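Local coordinates for protein NS6 protease (Murine norovirus 1, PDB 4ASH) that probably cleaves the viral polyprotein at specific sites, acting as a calicivirus cysteine protease built on a trypsin-like fold, at residues W8-Q13 and P68-M73; V12-G17 and H25-A30; V89-A92 and M96-L99. The protein carries 1 engineered substitution. All coordinates share one frame; numbering follows the deposited sequence.

Contact 1: W8-Q13 and P68-M73; sequences WSRVVQ and PDIPAM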
loop_
_atom_site.group_PDB
_atom_site.type_symbol
_atom_site.label_atom_id
_atom_site.label_comp_id
_atom_site.label_asym_id
_atom_site.label_seq_id
_atom_site.Cartn_x
_atom_site.Cartn_y
_atom_site.Cartn_z
ATOM N N TRP A 8 -8.940 3.348 9.677
ATOM C CA TRP A 8 -7.937 4.399 9.651
ATOM C C TRP A 8 -6.873 4.279 10.746
ATOM O O TRP A 8 -5.747 4.740 10.575
ATOM C CB TRP A 8 -8.617 5.771 9.729
ATOM C CG TRP A 8 -9.330 6.135 8.468
ATOM C CD1 TRP A 8 -10.654 5.956 8.186
ATOM C CD2 TRP A 8 -8.744 6.711 7.305
ATOM N NE1 TRP A 8 -10.930 6.393 6.912
ATOM C CE2 TRP A 8 -9.775 6.863 6.347
ATOM C CE3 TRP A 8 -7.452 7.111 6.973
ATOM C CZ2 TRP A 8 -9.554 7.426 5.093
ATOM C CZ3 TRP A 8 -7.233 7.676 5.714
ATOM C CH2 TRP A 8 -8.278 7.822 4.796
ATOM N N SER A 9 -7.212 3.660 11.875
ATOM C CA SER A 9 -6.224 3.541 12.941
ATOM C C SER A 9 -5.106 2.580 12.538
ATOM O O SER A 9 -4.061 2.534 13.201
ATOM C CB SER A 9 -6.872 3.087 14.255
ATOM O OG SER A 9 -7.102 1.698 14.230
ATOM N N ARG A 10 -5.323 1.864 11.428
ATOM C CA ARG A 10 -4.353 0.930 10.845
ATOM C C ARG A 10 -3.288 1.640 10.018
ATOM O O ARG A 10 -2.257 1.042 9.682
ATOM C CB ARG A 10 -5.041 -0.075 9.906
ATOM C CG ARG A 10 -6.015 -1.061 10.534
ATOM C CD ARG A 10 -6.588 -1.941 9.428
ATOM N NE ARG A 10 -7.665 -2.793 9.910
ATOM C CZ ARG A 10 -7.597 -4.114 10.001
ATOM N NH1 ARG A 10 -6.508 -4.769 9.601
ATOM N NH2 ARG A 10 -8.638 -4.782 10.467
ATOM N N VAL A 11 -3.551 2.901 9.656
ATOM C CA VAL A 11 -2.631 3.678 8.837
ATOM C C VAL A 11 -1.794 4.529 9.784
ATOM O O VAL A 11 -2.336 5.349 10.534
ATOM C CB VAL A 11 -3.382 4.573 7.827
ATOM C CG1 VAL A 11 -2.396 5.325 6.933
ATOM C CG2 VAL A 11 -4.327 3.733 6.957
ATOM N N VAL A 12 -0.488 4.279 9.800
ATOM C CA VAL A 12 0.424 4.996 10.703
ATOM C C VAL A 12 1.666 5.500 9.984
ATOM O O VAL A 12 2.062 4.957 8.948
ATOM C CB VAL A 12 0.856 4.134 11.923
ATOM C CG1 VAL A 12 -0.364 3.722 12.753
ATOM C CG2 VAL A 12 1.642 2.894 11.476
ATOM N N GLN A 13 2.292 6.545 10.524
ATOM C CA GLN A 13 3.528 7.036 9.928
ATOM C C GLN A 13 4.625 5.983 10.039
ATOM O O GLN A 13 4.651 5.173 10.974
ATOM C CB GLN A 13 3.946 8.371 10.566
ATOM C CG GLN A 13 3.035 9.475 10.101
ATOM C CD GLN A 13 3.542 10.876 10.421
ATOM O OE1 GLN A 13 4.484 11.375 9.790
ATOM N NE2 GLN A 13 2.888 11.525 11.364
ATOM N N PRO A 68 -2.982 -6.277 18.594
ATOM C CA PRO A 68 -3.982 -7.337 18.793
ATOM C C PRO A 68 -5.416 -6.807 18.683
ATOM O O PRO A 68 -6.356 -7.597 18.567
ATOM C CB PRO A 68 -3.695 -7.820 20.216
ATOM C CG PRO A 68 -3.085 -6.641 20.897
ATOM C CD PRO A 68 -2.271 -5.940 19.837
ATOM N N ASP A 69 -5.570 -5.487 18.691
ATOM C CA ASP A 69 -6.890 -4.861 18.642
ATOM C C ASP A 69 -7.528 -4.865 17.255
ATOM O O ASP A 69 -8.659 -4.408 17.090
ATOM C CB ASP A 69 -6.839 -3.423 19.184
ATOM C CG ASP A 69 -5.869 -2.527 18.415
ATOM O OD1 ASP A 69 -4.727 -2.961 18.164
ATOM O OD2 ASP A 69 -6.244 -1.376 18.084
ATOM N N ILE A 70 -6.818 -5.381 16.255
ATOM C CA ILE A 70 -7.326 -5.290 14.896
ATOM C C ILE A 70 -7.527 -6.664 14.259
ATOM O O ILE A 70 -6.676 -7.548 14.365
ATOM C CB ILE A 70 -6.421 -4.432 14.002
ATOM C CG1 ILE A 70 -5.063 -5.106 13.810
ATOM C CG2 ILE A 70 -6.253 -3.039 14.581
ATOM C CD1 ILE A 70 -4.115 -4.296 12.984
ATOM N N PRO A 71 -8.676 -6.856 13.616
ATOM C CA PRO A 71 -8.905 -8.136 12.942
ATOM C C PRO A 71 -8.108 -8.227 11.642
ATOM O O PRO A 71 -7.868 -7.217 10.972
ATOM C CB PRO A 71 -10.403 -8.099 12.640
ATOM C CG PRO A 71 -10.707 -6.653 12.482
ATOM C CD PRO A 71 -9.814 -5.933 13.470
ATOM N N ALA A 72 -7.693 -9.436 11.281
ATOM C CA ALA A 72 -6.978 -9.638 10.016
ATOM C C ALA A 72 -7.861 -9.302 8.826
ATOM O O ALA A 72 -9.064 -9.592 8.835
ATOM C CB ALA A 72 -6.493 -11.083 9.900
ATOM N N MET A 73 -7.238 -8.712 7.804
ATOM C CA MET A 73 -7.873 -8.389 6.522
ATOM C C MET A 73 -7.202 -9.173 5.425
ATOM O O MET A 73 -6.064 -9.624 5.576
ATOM C CB MET A 73 -7.675 -6.909 6.190
ATOM C CG MET A 73 -8.671 -5.983 6.811
ATOM S SD MET A 73 -8.179 -4.289 6.427
ATOM C CE MET A 73 -8.333 -4.225 4.651
#
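The guanidinium of Arg10 lies between Ile70 and Met73, with the carbonyl oxygen of Pro71 at its edge. Arg10 CB leaves a 3-10 segment that ends at residue 10, and CG stands anti to the carbonyl carbon (chi1 -66°). From there the chain runs extended to NE, which carries the charged group across to the loop 68-73. The first contact comes at CD, where the sulfur of Met73 is 4.1 Å from Arg10 CD. The same sulfur then follows the chain along, 3.8 Å from Arg10 NE, and reaches the flat group itself, where Met73 SD sits 3.5 Å above the guanidinium plane, over its centre. The opposite face takes Ile70, whose CB is 4.1 Å from that plane. Planar and cationic, the group is thus sandwiched between a thioether and a branched alkyl chain.

At the tip the contact turns polar. Arg10 NH2 donates to Pro71 O at 2.6 Å, with an N-H...O angle of 153°; the nitrogen lies in the carbonyl plane, on a lone pair, and the oxygen is close to the guanidinium plane. A second, weak bond from Arg10 NH1 reaches the same oxygen at 3.1 Å and is more bent, at 128°. The proline ring flanks the grip, its CD 3.4 Å from Arg10 NH2. NH1 also donates to Trp21 O, so Arg10 bridges the loop 68-73 and strand 17-21; separately, the Met73 backbone bonds to that of Val22, just past the strand.

This arrangement ties the N-terminal turn to the loop between strands 57-62 and 74-75. Apolar groups and sulfur on its faces would fix the guanidinium's rotation, while the carbonyl oxygens of Pro71 and Trp21 would probably stabilise the buried cation electrostatically, without a carboxylate in the contact itself.

Contact 2: V12-G17 and H25-A30; sequences VQFGTG and HVFITA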
loop_
_atom_site.group_PDB
_atom_site.type_symbol
_atom_site.label_atom_id
_atom_site.label_comp_id
_atom_site.label_asym_id
_atom_site.label_seq_id
_atom_site.Cartn_x
_atom_site.Cartn_y
_atom_site.Cartn_z
ATOM N N VAL A 12 -0.488 4.279 9.800
ATOM C CA VAL A 12 0.424 4.996 10.703
ATOM C C VAL A 12 1.666 5.500 9.984
ATOM O O VAL A 12 2.062 4.957 8.948
ATOM C CB VAL A 12 0.856 4.134 11.923
ATOM C CG1 VAL A 12 -0.364 3.722 12.753
ATOM C CG2 VAL A 12 1.642 2.894 11.476
ATOM N N GLN A 13 2.292 6.545 10.524
ATOM C CA GLN A 13 3.528 7.036 9.928
ATOM C C GLN A 13 4.625 5.983 10.039
ATOM O O GLN A 13 4.651 5.173 10.974
ATOM C CB GLN A 13 3.946 8.371 10.566
ATOM C CG GLN A 13 3.035 9.475 10.101
ATOM C CD GLN A 13 3.542 10.876 10.421
ATOM O OE1 GLN A 13 4.484 11.375 9.790
ATOM N NE2 GLN A 13 2.888 11.525 11.364
ATOM N N PHE A 14 5.506 5.966 9.054
ATOM C CA PHE A 14 6.569 4.978 9.007
ATOM C C PHE A 14 7.669 5.493 8.098
ATOM O O PHE A 14 7.438 5.733 6.918
ATOM C CB PHE A 14 6.021 3.648 8.469
ATOM C CG PHE A 14 6.923 2.481 8.715
ATOM C CD1 PHE A 14 7.158 2.038 10.011
ATOM C CD2 PHE A 14 7.547 1.824 7.661
ATOM C CE1 PHE A 14 7.992 0.957 10.242
ATOM C CE2 PHE A 14 8.383 0.741 7.889
ATOM C CZ PHE A 14 8.605 0.309 9.186
ATOM N N GLY A 15 8.867 5.664 8.647
ATOM C CA GLY A 15 9.964 6.200 7.867
ATOM C C GLY A 15 9.566 7.553 7.317
ATOM O O GLY A 15 9.090 8.417 8.058
ATOM N N THR A 16 9.745 7.727 6.015
ATOM C CA THR A 16 9.394 8.974 5.341
ATOM C C THR A 16 8.010 8.905 4.682
ATOM O O THR A 16 7.677 9.713 3.807
ATOM C CB THR A 16 10.461 9.361 4.297
ATOM O OG1 THR A 16 10.649 8.282 3.372
ATOM C CG2 THR A 16 11.782 9.670 4.987
ATOM N N GLY A 17 7.192 7.957 5.140
ATOM C CA GLY A 17 5.845 7.819 4.624
ATOM C C GLY A 17 4.897 7.221 5.644
ATOM O O GLY A 17 4.836 7.652 6.804
ATOM N N HIS A 25 -0.352 -8.852 13.112
ATOM C CA HIS A 25 0.987 -9.391 12.882
ATOM C C HIS A 25 1.655 -8.835 11.624
ATOM O O HIS A 25 2.863 -8.965 11.470
ATOM C CB HIS A 25 0.925 -10.926 12.717
ATOM C CG HIS A 25 0.460 -11.660 13.941
ATOM N ND1 HIS A 25 1.329 -12.303 14.798
ATOM C CD2 HIS A 25 -0.782 -11.874 14.436
ATOM C CE1 HIS A 25 0.643 -12.867 15.779
ATOM N NE2 HIS A 25 -0.642 -12.627 15.582
ATOM N N VAL A 26 0.878 -8.249 10.715
ATOM C CA VAL A 26 1.401 -7.940 9.381
ATOM C C VAL A 26 1.264 -6.464 9.067
ATOM O O VAL A 26 0.170 -5.905 9.123
ATOM C CB VAL A 26 0.707 -8.769 8.262
ATOM C CG1 VAL A 26 1.182 -8.306 6.891
ATOM C CG2 VAL A 26 0.998 -10.252 8.425
ATOM N N PHE A 27 2.394 -5.849 8.736
ATOM C CA PHE A 27 2.469 -4.417 8.438
ATOM C C PHE A 27 3.097 -4.251 7.066
ATOM O O PHE A 27 4.186 -4.782 6.806
ATOM C CB PHE A 27 3.312 -3.726 9.513
ATOM C CG PHE A 27 3.386 -2.227 9.369
ATOM C CD1 PHE A 27 2.325 -1.427 9.769
ATOM C CD2 PHE A 27 4.521 -1.627 8.854
ATOM C CE1 PHE A 27 2.393 -0.050 9.654
ATOM C CE2 PHE A 27 4.594 -0.239 8.732
ATOM C CZ PHE A 27 3.530 0.542 9.135
ATOM N N ILE A 28 2.405 -3.539 6.176
ATOM C CA ILE A 28 2.901 -3.333 4.821
ATOM C C ILE A 28 3.200 -1.853 4.562
ATOM O O ILE A 28 2.564 -0.968 5.144
ATOM C CB ILE A 28 1.929 -3.880 3.745
ATOM C CG1 ILE A 28 0.594 -3.107 3.730
ATOM C CG2 ILE A 28 1.739 -5.387 3.938
ATOM C CD1 ILE A 28 -0.366 -3.576 2.594
ATOM N N THR A 29 4.171 -1.593 3.690
ATOM C CA THR A 29 4.566 -0.217 3.392
ATOM C C THR A 29 5.267 -0.183 2.030
ATOM O O THR A 29 5.461 -1.214 1.389
ATOM C CB THR A 29 5.501 0.356 4.500
ATOM O OG1 THR A 29 5.752 1.755 4.268
ATOM C CG2 THR A 29 6.824 -0.379 4.521
ATOM N N ALA A 30 5.652 1.013 1.603
ATOM C CA ALA A 30 6.462 1.192 0.414
ATOM C C ALA A 30 7.926 1.034 0.805
ATOM O O ALA A 30 8.401 1.690 1.727
ATOM C CB ALA A 30 6.219 2.576 -0.175
#
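Val12 opens the contact by setting CG2 against the ring of Phe27, 3.5 Å from CE1 and slightly farther from CZ. Two residues on, Phe14 meets the same ring. With its CG anti to the backbone N (chi1 -165°), it presents a face to Phe27, whose CE2 sits 3.5 Å above the plane, over the centre. The pair is T-shaped (edge-to-face), with centroids of the Phe14 and Phe27 rings 4.9 Å apart and planes at 66°. Thr29 crosses Phe14 at about a right angle: its CG2 lies 3.9 Å from Phe14 CE2, while its hydroxyl is hydrogen-bonded to Trp18 O.

From Phe14 to Gly17 the chain makes a type II' beta turn, closed by backbone bonds in both directions between these two residues. Gly15 takes the positive phi such a turn needs. The reversal leads into strand 17-21, which separates strands 11-14 and 26-30 in the antiparallel sheet. Across that intervening strand the two segments meet through side chains, their axes 9.3 Å apart at closest approach.

Phe27 also meets Trp21 and Phe42, and Phe14 meets Tyr60. Chemically this is a buried aromatic cluster within the N-terminal sheet, in which the slightly positive C-H edge of Phe27 is directed at the electron-rich face of Phe14, a weakly favourable electrostatic fit added to apolar packing.

Contact 3: V89-A92 and M96-L99; sequences VKRA and MLAL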
loop_
_atom_site.group_PDB
_atom_site.type_symbol
_atom_site.label_atom_id
_atom_site.label_comp_id
_atom_site.label_asym_id
_atom_site.label_seq_id
_atom_site.Cartn_x
_atom_site.Cartn_y
_atom_site.Cartn_z
ATOM N N VAL A 89 -5.456 7.941 2.288
ATOM C CA VAL A 89 -4.353 8.861 2.555
ATOM C C VAL A 89 -4.505 9.517 3.915
ATOM O O VAL A 89 -5.522 10.152 4.190
ATOM C CB VAL A 89 -4.285 9.977 1.511
ATOM C CG1 VAL A 89 -3.240 11.003 1.904
ATOM C CG2 VAL A 89 -3.964 9.402 0.143
ATOM N N LYS A 90 -3.498 9.362 4.761
ATOM C CA LYS A 90 -3.398 10.236 5.938
ATOM C C LYS A 90 -2.356 11.288 5.675
ATOM O O LYS A 90 -1.349 11.013 5.032
ATOM C CB LYS A 90 -2.973 9.454 7.174
ATOM C CG LYS A 90 -4.104 8.777 7.906
ATOM C CD LYS A 90 -3.641 8.389 9.310
ATOM C CE LYS A 90 -4.754 7.728 10.088
ATOM N NZ LYS A 90 -4.239 7.204 11.388
ATOM N N ARG A 91 -2.587 12.492 6.203
ATOM C CA ARG A 91 -1.583 13.543 6.187
ATOM C C ARG A 91 -1.022 13.675 7.596
ATOM O O ARG A 91 -1.625 13.186 8.546
ATOM C CB ARG A 91 -2.205 14.849 5.710
ATOM C CG ARG A 91 -2.706 14.804 4.252
ATOM C CD ARG A 91 -1.565 14.962 3.252
ATOM N NE ARG A 91 -1.803 14.297 1.960
ATOM C CZ ARG A 91 -2.564 14.767 0.976
ATOM N NH1 ARG A 91 -3.217 15.915 1.108
ATOM N NH2 ARG A 91 -2.690 14.066 -0.155
ATOM N N ALA A 92 0.145 14.300 7.707
ATOM C CA ALA A 92 0.852 14.421 8.972
ATOM C C ALA A 92 -0.047 15.007 10.061
ATOM O O ALA A 92 0.076 14.652 11.234
ATOM C CB ALA A 92 2.092 15.278 8.787
ATOM N N MET A 96 -7.676 12.678 7.285
ATOM C CA MET A 96 -7.932 11.421 6.576
ATOM C C MET A 96 -8.665 11.716 5.278
ATOM O O MET A 96 -9.776 12.241 5.282
ATOM C CB MET A 96 -8.744 10.483 7.468
ATOM C CG MET A 96 -7.995 10.040 8.723
ATOM S SD MET A 96 -9.045 9.488 10.084
ATOM C CE MET A 96 -9.632 11.095 10.653
ATOM N N LEU A 97 -8.024 11.386 4.162
ATOM C CA LEU A 97 -8.581 11.681 2.853
ATOM C C LEU A 97 -8.687 10.397 2.045
ATOM O O LEU A 97 -7.680 9.864 1.595
ATOM C CB LEU A 97 -7.671 12.643 2.094
ATOM C CG LEU A 97 -7.472 14.027 2.707
ATOM C CD1 LEU A 97 -6.266 14.710 2.084
ATOM C CD2 LEU A 97 -8.724 14.850 2.510
ATOM N N ALA A 98 -9.906 9.902 1.874
ATOM C CA ALA A 98 -10.131 8.732 1.047
ATOM C C ALA A 98 -10.232 9.201 -0.401
ATOM O O ALA A 98 -11.077 10.030 -0.737
ATOM C CB ALA A 98 -11.394 8.022 1.473
ATOM N N LEU A 99 -9.354 8.690 -1.256
ATOM C CA LEU A 99 -9.321 9.146 -2.638
ATOM C C LEU A 99 -9.825 8.044 -3.556
ATOM O O LEU A 99 -9.265 6.954 -3.573
ATOM C CB LEU A 99 -7.902 9.536 -3.035
ATOM C CG LEU A 99 -7.224 10.654 -2.237
ATOM C CD1 LEU A 99 -5.852 10.930 -2.822
ATOM C CD2 LEU A 99 -8.083 11.913 -2.236
#
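Val89 and Leu97 form an antiparallel hydrogen-bonded pair, and the next step, Lys90 with Met96, is a non-hydrogen-bonded pair whose CA atoms are 4.7 Å apart. The two bonds of the first pair are unequal. Leu97 N donates to Val89 O at 2.8 Å, almost straight at 175°, and approaches nearly in line with the carbonyl bond. In return Val89 N donates to Leu97 O at 3.0 Å, more bent at 140°, with the donor above the carbonyl plane. Three residues connect the two segments of the hairpin.

Side chains divide between the two faces of the sheet. On one, Val89 and Leu97 stand together, with Val89 CB 4.3 Å from Leu97 CB. Val89 CG2 also meets Leu99 CD1 at 3.8 Å. On the other, Lys90 and Met96 lie side by side and point the same way, CG of Lys90 being 4.2 Å from CG of Met96.

Arg91 follows the end of the strand, and its chain bends back at chi2 (-79°), crossing Leu97 at about a right angle. Leu97 CD1 rests over one guanidinium face, 3.4 Å from Arg91 NH1. The polar ends of Arg91 look elsewhere: NH2 forms a salt bridge with Asp140 and a hydrogen bond with Gly135 O, and NE is hydrogen-bonded as well.

Strand 84-90 pairs with 96-111 here and with 144-149 as well, so the hairpin belongs to the larger of the two sheets. Val87 and Leu99 continue the backbone bonding along it. From the Lys90 face the ammonium group bonds to the carbonyl oxygens of Val11 and Trp8, while Trp8 packs on Met96; from the Val89 face the contact leans on the loop 135-140 that precedes strand 144-149.

From the N terminus, residues 8-17 serve first one contact and then the next. Contact 1 reaches forward across some fifty residues to the loop 68-73; contact 2 begins on the same strand, 11-14, shares Val12 and Gln13 with it, and closes the short span to 25-30, which lies inside the larger loop. Contact 2 packs side chains within the N-terminal sheet, across strand 17-21, and contact 1 ties the lead-in to its first strand to the linker approaching the second sheet. Contact 3 follows in series, closing a hairpin of that second sheet. Contacts between Trp8 or Val11 and the hairpin join contact 1 to contact 3, bringing the two sheets of the fold together.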